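Local coordinates for mitogen-activated protein kinase, putative (Map kinase-like protein) (PDB 3PG1) that probably binds ATP and phosphorylates serine and threonine residues of target proteins, as a MAP kinase of the parasite Leishmania major, at residues S22-Q27 with I47-K52; L204-K209 with D268-S273; C222-M227 with L294-K299. All coordinates share one frame; numbering follows the deposited sequence. Where two conformers were deposited one is given.

Interaction 1 (S22-Q27 with I47-K52); sequences SPYTVQ and IPVAIK
Tyr24 packs against Val49 and Ile51 in the N-terminal lobe of the protein kinase fold, on the five-stranded antiparallel sheet. Strands 25-33 and 48-54 are not neighbours in that sheet. Strand 36-42 runs between them, as its backbone bonds from Gly41 to Val49 and from Val42 to Thr25 establish, and the 8.7 Å from Tyr24 CA to Val49 CA fits a contact made across it. Val49 and Ile51 belong to the sequence Val-Ala-Ile-Lys, the VAIK motif of protein kinases.

The tight part is wholly apolar. Tyr24 CG lies anti to its carbonyl carbon (chi1 -50°), which carries the ring over to the branched residues. Ile51 presents its terminal CD1, 3.8 Å from Tyr24 CB, while Val49 CG2 meets Tyr24 CD1 at 3.8 Å. Both methyls come to the ring obliquely, and the Val49 side chain crosses that of Tyr24 at about a right angle. The phenol oxygen is held by a hydrogen bond with Asp96.

The other side is looser and nearer solvent. Pro23 is exposed, its CG standing 3.8 Å above one face of the Tyr24 ring and offset toward the rim, and Thr25 points away from strand 48-54. The turn leading into the strand is an ST turn, closed by Tyr24 N donating to Ser22 OG at 3.2 Å with an N-H...O angle of 160°.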
loop_
_atom_site.group_PDB
_atom_site.type_symbol
_atom_site.label_atom_id
_atom_site.label_comp_id
_atom_site.label_asym_id
_atom_site.label_seq_id
_atom_site.Cartn_x
_atom_site.Cartn_y
_atom_site.Cartn_z
ATOM N N SER A 22 17.508 24.138 5.533
ATOM C CA SER A 22 16.263 23.508 5.075
ATOM C C SER A 22 15.027 24.388 5.336
ATOM O O SER A 22 15.016 25.157 6.315
ATOM C CB SER A 22 16.089 22.129 5.711
ATOM O OG SER A 22 15.067 22.098 6.696
ATOM N N PRO A 23 13.974 24.284 4.486
ATOM C CA PRO A 23 12.774 25.117 4.705
ATOM C C PRO A 23 11.812 24.572 5.775
ATOM O O PRO A 23 10.685 25.066 5.891
ATOM C CB PRO A 23 12.117 25.143 3.318
ATOM C CG PRO A 23 12.488 23.832 2.711
ATOM C CD PRO A 23 13.849 23.467 3.257
ATOM N N TYR A 24 12.262 23.579 6.564
ATOM C CA TYR A 24 11.447 22.889 7.558
ATOM C C TYR A 24 11.605 23.301 9.003
ATOM O O TYR A 24 12.651 23.799 9.415
ATOM C CB TYR A 24 11.589 21.355 7.411
ATOM C CG TYR A 24 11.379 20.885 5.990
ATOM C CD1 TYR A 24 10.102 20.804 5.444
ATOM C CD2 TYR A 24 12.462 20.578 5.171
ATOM C CE1 TYR A 24 9.906 20.418 4.120
ATOM C CE2 TYR A 24 12.280 20.186 3.850
ATOM C CZ TYR A 24 11.000 20.111 3.325
ATOM O OH TYR A 24 10.817 19.731 2.017
ATOM N N THR A 25 10.534 23.080 9.770
ATOM C CA THR A 25 10.452 23.313 11.207
ATOM C C THR A 25 9.943 22.000 11.812
ATOM O O THR A 25 8.782 21.642 11.594
ATOM C CB THR A 25 9.550 24.531 11.522
ATOM O OG1 THR A 25 10.024 25.680 10.815
ATOM C CG2 THR A 25 9.477 24.836 13.018
ATOM N N VAL A 26 10.826 21.263 12.511
ATOM C CA VAL A 26 10.509 19.979 13.161
ATOM C C VAL A 26 9.685 20.280 14.422
ATOM O O VAL A 26 10.212 20.846 15.378
ATOM C CB VAL A 26 11.777 19.144 13.486
ATOM C CG1 VAL A 26 11.411 17.751 13.980
ATOM C CG2 VAL A 26 12.717 19.064 12.291
ATOM N N GLN A 27 8.392 19.923 14.403
ATOM C CA GLN A 27 7.472 20.199 15.501
ATOM C C GLN A 27 7.423 19.107 16.563
ATOM O O GLN A 27 7.557 19.412 17.749
ATOM C CB GLN A 27 6.060 20.505 14.974
ATOM C CG GLN A 27 5.912 21.878 14.322
ATOM C CD GLN A 27 4.479 22.181 13.939
ATOM O OE1 GLN A 27 3.784 21.372 13.309
ATOM N NE2 GLN A 27 4.009 23.366 14.305
ATOM N N ILE A 47 2.266 23.879 5.259
ATOM C CA ILE A 47 1.789 22.518 4.975
ATOM C C ILE A 47 2.500 21.432 5.822
ATOM O O ILE A 47 3.731 21.324 5.772
ATOM C CB ILE A 47 1.795 22.192 3.459
ATOM N N PRO A 48 1.729 20.633 6.608
ATOM C CA PRO A 48 2.349 19.588 7.452
ATOM C C PRO A 48 3.042 18.486 6.661
ATOM O O PRO A 48 2.496 17.973 5.665
ATOM C CB PRO A 48 1.172 19.031 8.266
ATOM C CG PRO A 48 0.088 20.086 8.167
ATOM C CD PRO A 48 0.262 20.663 6.795
ATOM N N VAL A 49 4.263 18.137 7.101
ATOM C CA VAL A 49 5.097 17.110 6.469
ATOM C C VAL A 49 5.595 16.080 7.469
ATOM O O VAL A 49 5.683 16.351 8.670
ATOM C CB VAL A 49 6.275 17.682 5.614
ATOM C CG1 VAL A 49 5.775 18.416 4.367
ATOM C CG2 VAL A 49 7.213 18.573 6.439
ATOM N N ALA A 50 5.895 14.882 6.957
ATOM C CA ALA A 50 6.483 13.791 7.707
ATOM C C ALA A 50 7.934 13.746 7.213
ATOM O O ALA A 50 8.187 13.659 6.004
ATOM C CB ALA A 50 5.761 12.479 7.387
ATOM N N ILE A 51 8.885 13.899 8.133
ATOM C CA ILE A 51 10.300 13.889 7.754
ATOM C C ILE A 51 11.001 12.646 8.293
ATOM O O ILE A 51 11.226 12.519 9.509
ATOM C CB ILE A 51 11.043 15.208 8.085
ATOM C CG1 ILE A 51 10.316 16.439 7.455
ATOM C CG2 ILE A 51 12.508 15.122 7.624
ATOM C CD1 ILE A 51 10.503 17.769 8.224
ATOM N N LYS A 52 11.337 11.731 7.368
ATOM C CA LYS A 52 12.038 10.487 7.661
ATOM C C LYS A 52 13.537 10.688 7.490
ATOM O O LYS A 52 13.986 11.228 6.474
ATOM C CB LYS A 52 11.525 9.340 6.768
ATOM C CG LYS A 52 12.028 7.956 7.189
ATOM C CD LYS A 52 11.484 6.877 6.265
ATOM C CE LYS A 52 12.232 5.570 6.370
ATOM N NZ LYS A 52 11.730 4.567 5.385
#

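Interaction 2 (L204-K209 with D268-S273); sequences LVMQFK and DYLRNS
This is a small, partly buried contact in the C-terminal lobe, where two short helices end, apolar between Met206 and Leu270, with Gln207 beside Tyr269 at its exposed rim. Only 102 Å² is buried, and the nearest CA atoms, those of Met206 and Tyr269, are 9.3 Å apart, so side chains span the gap. Helix 202-205 takes in the end of the APE motif of protein kinases. Helix 264-269 lies in the stretch between helices 239-250 and 291-300, which probably corresponds to the insert of the CMGC kinases, the group that includes the MAP kinases.

Met206 SD touches Leu270 CD1 at 3.7 Å, and the two side chains cross at about a right angle. The methionine chain leaves the backbone extended and bends only at its last torsion (chi3 -66°), so that the sulfur at the bend does the touching. Leu270 was deposited in two conformers, and the contact rests on one of them, which makes its geometry doubtful. The second pair is looser: Gln207 OE1 lies 4.4 Å from Tyr269 CE2, obliquely to the ring, and both residues are exposed.

Both segments turn away from their helices at the contact. Gln207, with a positive phi of 52°, is the C-prime residue of a Schellman motif that ends helix 202-205, with Phe208 N bonded to Glu203 O and Gln207 N to Leu204 O at 3.0 Å. Opposite, a type I turn runs from Leu270 to Ser273, closed by Ser273 N to Leu270 O at 3.0 Å.

Val258 of helix 255-260 touches both Met206 and Leu270. Helix 239-250 borders both segments: Phe239 and Leu243 touch Val205 and Leu270, and the Phe239 ring is edge-to-face with Tyr269.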
loop_
_atom_site.group_PDB
_atom_site.type_symbol
_atom_site.label_atom_id
_atom_site.label_comp_id
_atom_site.label_asym_id
_atom_site.label_seq_id
_atom_site.Cartn_x
_atom_site.Cartn_y
_atom_site.Cartn_z
ATOM N N LEU A 204 -2.568 -15.514 -2.117
ATOM C CA LEU A 204 -1.461 -15.163 -1.189
ATOM C C LEU A 204 -1.564 -15.997 0.077
ATOM O O LEU A 204 -0.541 -16.380 0.645
ATOM C CB LEU A 204 -1.449 -13.668 -0.820
ATOM C CG LEU A 204 -1.148 -12.676 -2.000
ATOM C CD1 LEU A 204 -1.145 -11.284 -1.499
ATOM C CD2 LEU A 204 0.261 -12.953 -2.632
ATOM N N VAL A 205 -2.803 -16.301 0.534
ATOM C CA VAL A 205 -2.971 -17.144 1.748
ATOM C C VAL A 205 -2.366 -18.532 1.411
ATOM O O VAL A 205 -1.781 -19.181 2.280
ATOM C CB VAL A 205 -4.486 -17.268 2.160
ATOM C CG1 VAL A 205 -4.673 -18.280 3.315
ATOM C CG2 VAL A 205 -5.099 -15.883 2.518
ATOM N N MET A 206 -2.542 -18.987 0.141
ATOM C CA MET A 206 -2.005 -20.276 -0.324
ATOM C C MET A 206 -0.566 -20.173 -0.854
ATOM O O MET A 206 -0.066 -21.106 -1.493
ATOM C CB MET A 206 -2.958 -20.942 -1.307
ATOM C CG MET A 206 -4.349 -21.196 -0.702
ATOM S SD MET A 206 -5.421 -22.120 -1.822
ATOM C CE MET A 206 -5.629 -20.918 -3.185
ATOM N N GLN A 207 0.107 -19.050 -0.556
ATOM C CA GLN A 207 1.536 -18.837 -0.841
ATOM C C GLN A 207 1.940 -19.108 -2.287
ATOM O O GLN A 207 3.050 -19.576 -2.535
ATOM C CB GLN A 207 2.404 -19.714 0.135
ATOM C CG GLN A 207 2.126 -19.448 1.605
ATOM C CD GLN A 207 2.513 -20.585 2.543
ATOM O OE1 GLN A 207 2.740 -21.757 2.152
ATOM N NE2 GLN A 207 2.548 -20.250 3.821
ATOM N N PHE A 208 1.043 -18.827 -3.243
ATOM C CA PHE A 208 1.348 -18.999 -4.664
ATOM C C PHE A 208 2.404 -17.978 -5.119
ATOM O O PHE A 208 2.258 -16.767 -4.929
ATOM C CB PHE A 208 0.078 -18.865 -5.499
ATOM C CG PHE A 208 0.233 -19.138 -6.973
ATOM C CD1 PHE A 208 0.735 -20.358 -7.424
ATOM C CD2 PHE A 208 -0.224 -18.224 -7.915
ATOM C CE1 PHE A 208 0.816 -20.640 -8.800
ATOM C CE2 PHE A 208 -0.108 -18.498 -9.296
ATOM C CZ PHE A 208 0.428 -19.696 -9.721
ATOM N N LYS A 209 3.475 -18.468 -5.710
ATOM C CA LYS A 209 4.558 -17.586 -6.154
ATOM C C LYS A 209 4.171 -16.776 -7.424
ATOM O O LYS A 209 4.771 -15.737 -7.687
ATOM C CB LYS A 209 5.846 -18.407 -6.398
ATOM C CG LYS A 209 5.702 -19.535 -7.414
ATOM C CD LYS A 209 6.692 -19.426 -8.566
ATOM C CE LYS A 209 6.942 -20.764 -9.232
ATOM N NZ LYS A 209 5.709 -21.345 -9.838
ATOM N N ASP A 268 -0.824 -29.514 -0.022
ATOM C CA ASP A 268 -0.754 -30.594 0.956
ATOM C C ASP A 268 -1.523 -30.238 2.234
ATOM O O ASP A 268 -2.111 -31.123 2.837
ATOM C CB ASP A 268 0.696 -30.959 1.261
ATOM C CG ASP A 268 1.385 -31.763 0.165
ATOM O OD1 ASP A 268 0.673 -32.488 -0.586
ATOM O OD2 ASP A 268 2.637 -31.713 0.094
ATOM N N TYR A 269 -1.538 -28.964 2.638
ATOM C CA TYR A 269 -2.306 -28.564 3.825
ATOM C C TYR A 269 -3.811 -28.807 3.599
ATOM O O TYR A 269 -4.524 -29.166 4.519
ATOM C CB TYR A 269 -2.161 -27.041 4.104
ATOM C CG TYR A 269 -0.786 -26.533 4.510
ATOM C CD1 TYR A 269 0.137 -27.368 5.137
ATOM C CD2 TYR A 269 -0.434 -25.200 4.314
ATOM C CE1 TYR A 269 1.394 -26.902 5.514
ATOM C CE2 TYR A 269 0.815 -24.716 4.704
ATOM C CZ TYR A 269 1.721 -25.570 5.315
ATOM O OH TYR A 269 2.955 -25.099 5.692
ATOM N N LEU A 270 -4.259 -28.549 2.373
ATOM C CA LEU A 270 -5.668 -28.630 1.964
ATOM C C LEU A 270 -6.055 -29.985 1.372
ATOM O O LEU A 270 -7.208 -30.166 0.961
ATOM C CB LEU A 270 -5.954 -27.503 0.948
ATOM C CG LEU A 270 -5.775 -26.070 1.449
ATOM C CD1 LEU A 270 -5.559 -25.124 0.294
ATOM C CD2 LEU A 270 -6.947 -25.624 2.317
ATOM N N ARG A 271 -5.100 -30.940 1.347
ATOM C CA ARG A 271 -5.224 -32.297 0.798
ATOM C C ARG A 271 -6.470 -33.078 1.227
ATOM O O ARG A 271 -7.153 -33.652 0.373
ATOM C CB ARG A 271 -3.934 -33.087 1.055
ATOM C CG ARG A 271 -3.720 -34.317 0.173
ATOM C CD ARG A 271 -2.381 -34.989 0.453
ATOM N NE ARG A 271 -2.392 -35.781 1.688
ATOM C CZ ARG A 271 -1.956 -35.347 2.870
ATOM N NH1 ARG A 271 -1.477 -34.115 3.002
ATOM N NH2 ARG A 271 -2.011 -36.142 3.934
ATOM N N ASN A 272 -6.762 -33.099 2.532
ATOM C CA ASN A 272 -7.916 -33.825 3.073
ATOM C C ASN A 272 -9.062 -32.879 3.425
ATOM O O ASN A 272 -9.993 -33.281 4.123
ATOM C CB ASN A 272 -7.520 -34.722 4.269
ATOM C CG ASN A 272 -6.347 -35.647 4.022
ATOM O OD1 ASN A 272 -5.299 -35.532 4.668
ATOM N ND2 ASN A 272 -6.503 -36.618 3.124
ATOM N N SER A 273 -9.015 -31.636 2.920
ATOM C CA SER A 273 -10.077 -30.671 3.189
ATOM C C SER A 273 -11.322 -31.009 2.387
ATOM O O SER A 273 -11.300 -30.992 1.147
ATOM C CB SER A 273 -9.632 -29.231 2.925
ATOM O OG SER A 273 -8.806 -28.729 3.963
#

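Interaction 3 (C222-M227 with L294-K299); sequences CVMAEM and LDLIAK
The segments 222-227 and 294-299, taken from helices 214-229 and 291-300, run roughly antiparallel, with 143° between their directions and axes 9.8 Å apart at closest, and come nearest at Ala225 and Ile297, whose CA atoms are 7.0 Å apart. Met224 and Ile297 carry most of the contact between them. With CG anti to the backbone N (chi1 -173°) and the chain extended beyond it, the Met224 thioether lies obliquely across the Ile297 side chain. Ile297 CG1 lies alongside the thioether, 3.7 Å from Met224 SD and 3.8 Å from both Met224 CG and Met224 CE. Ile297 CD1 reaches past it to the backbone, 4.4 Å from Ala225 CA.

These segments belong to the F and H helices of the protein kinase C-terminal lobe, and all four touching residues are buried. Leu296 joins from the flank: its CD2 stands 4.2 Å from Met224 SD, the two side chains crossing at about a right angle. Tyr319 touches both, while Met140 of helix 133-152 also packs on Met224. One turn apart on the second helix, Lys299 NZ forms a 2.7 Å salt bridge with Asp295 OD2, using the syn lone pair of an oxygen also hydrogen-bonded to His317.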
loop_
_atom_site.group_PDB
_atom_site.type_symbol
_atom_site.label_atom_id
_atom_site.label_comp_id
_atom_site.label_asym_id
_atom_site.label_seq_id
_atom_site.Cartn_x
_atom_site.Cartn_y
_atom_site.Cartn_z
ATOM N N CYS A 222 -12.353 -6.324 -0.105
ATOM C CA CYS A 222 -12.422 -6.467 1.360
ATOM C C CYS A 222 -12.630 -5.089 1.977
ATOM O O CYS A 222 -13.452 -4.945 2.858
ATOM C CB CYS A 222 -11.151 -7.119 1.901
ATOM S SG CYS A 222 -11.023 -8.884 1.511
ATOM N N VAL A 223 -11.885 -4.080 1.498
ATOM C CA VAL A 223 -12.004 -2.700 2.003
ATOM C C VAL A 223 -13.406 -2.148 1.733
ATOM O O VAL A 223 -14.027 -1.599 2.641
ATOM C CB VAL A 223 -10.879 -1.783 1.451
ATOM C CG1 VAL A 223 -11.165 -0.288 1.750
ATOM C CG2 VAL A 223 -9.524 -2.198 2.032
ATOM N N MET A 224 -13.930 -2.384 0.517
ATOM C CA MET A 224 -15.272 -1.919 0.124
ATOM C C MET A 224 -16.343 -2.490 1.089
ATOM O O MET A 224 -17.104 -1.721 1.658
ATOM C CB MET A 224 -15.575 -2.327 -1.318
ATOM C CG MET A 224 -16.874 -1.731 -1.813
ATOM S SD MET A 224 -17.036 -1.778 -3.593
ATOM C CE MET A 224 -18.808 -1.326 -3.734
ATOM N N ALA A 225 -16.387 -3.822 1.269
ATOM C CA ALA A 225 -17.348 -4.481 2.200
ATOM C C ALA A 225 -17.198 -3.951 3.634
ATOM O O ALA A 225 -18.192 -3.722 4.347
ATOM C CB ALA A 225 -17.137 -6.000 2.177
ATOM N N GLU A 226 -15.961 -3.673 4.030
ATOM C CA GLU A 226 -15.679 -3.185 5.367
ATOM C C GLU A 226 -16.231 -1.783 5.590
ATOM O O GLU A 226 -16.643 -1.469 6.701
ATOM C CB GLU A 226 -14.182 -3.218 5.656
ATOM C CG GLU A 226 -13.848 -2.933 7.127
ATOM C CD GLU A 226 -12.394 -3.159 7.489
ATOM O OE1 GLU A 226 -11.685 -3.910 6.777
ATOM O OE2 GLU A 226 -11.947 -2.543 8.475
ATOM N N MET A 227 -16.246 -0.940 4.548
ATOM C CA MET A 227 -16.785 0.412 4.730
ATOM C C MET A 227 -18.296 0.346 4.920
ATOM O O MET A 227 -18.851 1.206 5.591
ATOM C CB MET A 227 -16.430 1.311 3.525
ATOM C CG MET A 227 -15.023 1.876 3.604
ATOM S SD MET A 227 -14.681 3.161 2.375
ATOM C CE MET A 227 -14.483 2.177 0.991
ATOM N N LEU A 294 -23.332 -4.507 -4.497
ATOM C CA LEU A 294 -23.102 -5.925 -4.194
ATOM C C LEU A 294 -22.519 -6.681 -5.375
ATOM O O LEU A 294 -21.689 -7.552 -5.168
ATOM C CB LEU A 294 -24.383 -6.642 -3.754
ATOM C CG LEU A 294 -24.830 -6.404 -2.331
ATOM C CD1 LEU A 294 -26.231 -6.989 -2.130
ATOM C CD2 LEU A 294 -23.819 -6.986 -1.336
ATOM N N ASP A 295 -23.038 -6.397 -6.577
ATOM C CA ASP A 295 -22.611 -6.979 -7.836
ATOM C C ASP A 295 -21.112 -6.711 -8.028
ATOM O O ASP A 295 -20.366 -7.634 -8.331
ATOM C CB ASP A 295 -23.422 -6.406 -9.004
ATOM C CG ASP A 295 -23.026 -7.058 -10.313
ATOM O OD1 ASP A 295 -23.391 -8.241 -10.520
ATOM O OD2 ASP A 295 -22.229 -6.447 -11.061
ATOM N N LEU A 296 -20.661 -5.467 -7.789
ATOM C CA LEU A 296 -19.231 -5.179 -7.912
ATOM C C LEU A 296 -18.402 -5.891 -6.820
ATOM O O LEU A 296 -17.402 -6.537 -7.134
ATOM C CB LEU A 296 -18.979 -3.657 -7.892
ATOM C CG LEU A 296 -17.485 -3.244 -7.834
ATOM C CD1 LEU A 296 -16.684 -3.815 -9.088
ATOM C CD2 LEU A 296 -17.366 -1.691 -7.747
ATOM N N ILE A 297 -18.831 -5.822 -5.557
ATOM C CA ILE A 297 -18.108 -6.516 -4.467
ATOM C C ILE A 297 -17.935 -7.987 -4.805
ATOM O O ILE A 297 -16.844 -8.519 -4.634
ATOM C CB ILE A 297 -18.861 -6.366 -3.105
ATOM C CG1 ILE A 297 -18.781 -4.933 -2.605
ATOM C CG2 ILE A 297 -18.305 -7.362 -2.035
ATOM C CD1 ILE A 297 -19.807 -4.612 -1.445
ATOM N N ALA A 298 -19.005 -8.652 -5.259
ATOM C CA ALA A 298 -18.939 -10.114 -5.584
ATOM C C ALA A 298 -17.911 -10.367 -6.715
ATOM O O ALA A 298 -17.199 -11.362 -6.695
ATOM C CB ALA A 298 -20.324 -10.601 -6.029
ATOM N N LYS A 299 -17.815 -9.448 -7.667
ATOM C CA LYS A 299 -16.818 -9.570 -8.761
ATOM C C LYS A 299 -15.393 -9.332 -8.339
ATOM O O LYS A 299 -14.482 -9.931 -8.892
ATOM C CB LYS A 299 -17.217 -8.702 -9.927
ATOM C CG LYS A 299 -18.476 -9.289 -10.609
ATOM C CD LYS A 299 -19.168 -8.294 -11.539
ATOM C CE LYS A 299 -20.390 -9.010 -12.131
ATOM N NZ LYS A 299 -21.240 -8.077 -12.947
#

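How the interactions relate
From the N terminus, interaction 1 comes first and closes a loop of only 19 residues, mostly strand, within the N-terminal lobe. It is complete before the other two begin, and its nearest atoms are about 22 Å from those of either. Interaction 2 then opens at 204-209, and interaction 3 opens at 222-227 before 268-273 closes interaction 2; 294-299 closes interaction 3 last. The segments therefore alternate, and the loops of 58 and 66 residues cross rather than nest. Both tie parts of the helical C-terminal lobe: interaction 2 joins the C-terminal ends of helices 202-205 and 264-269, with the turns that follow them, and interaction 3 joins helix 214-229 to helix 291-300, with centres 24 Å apart.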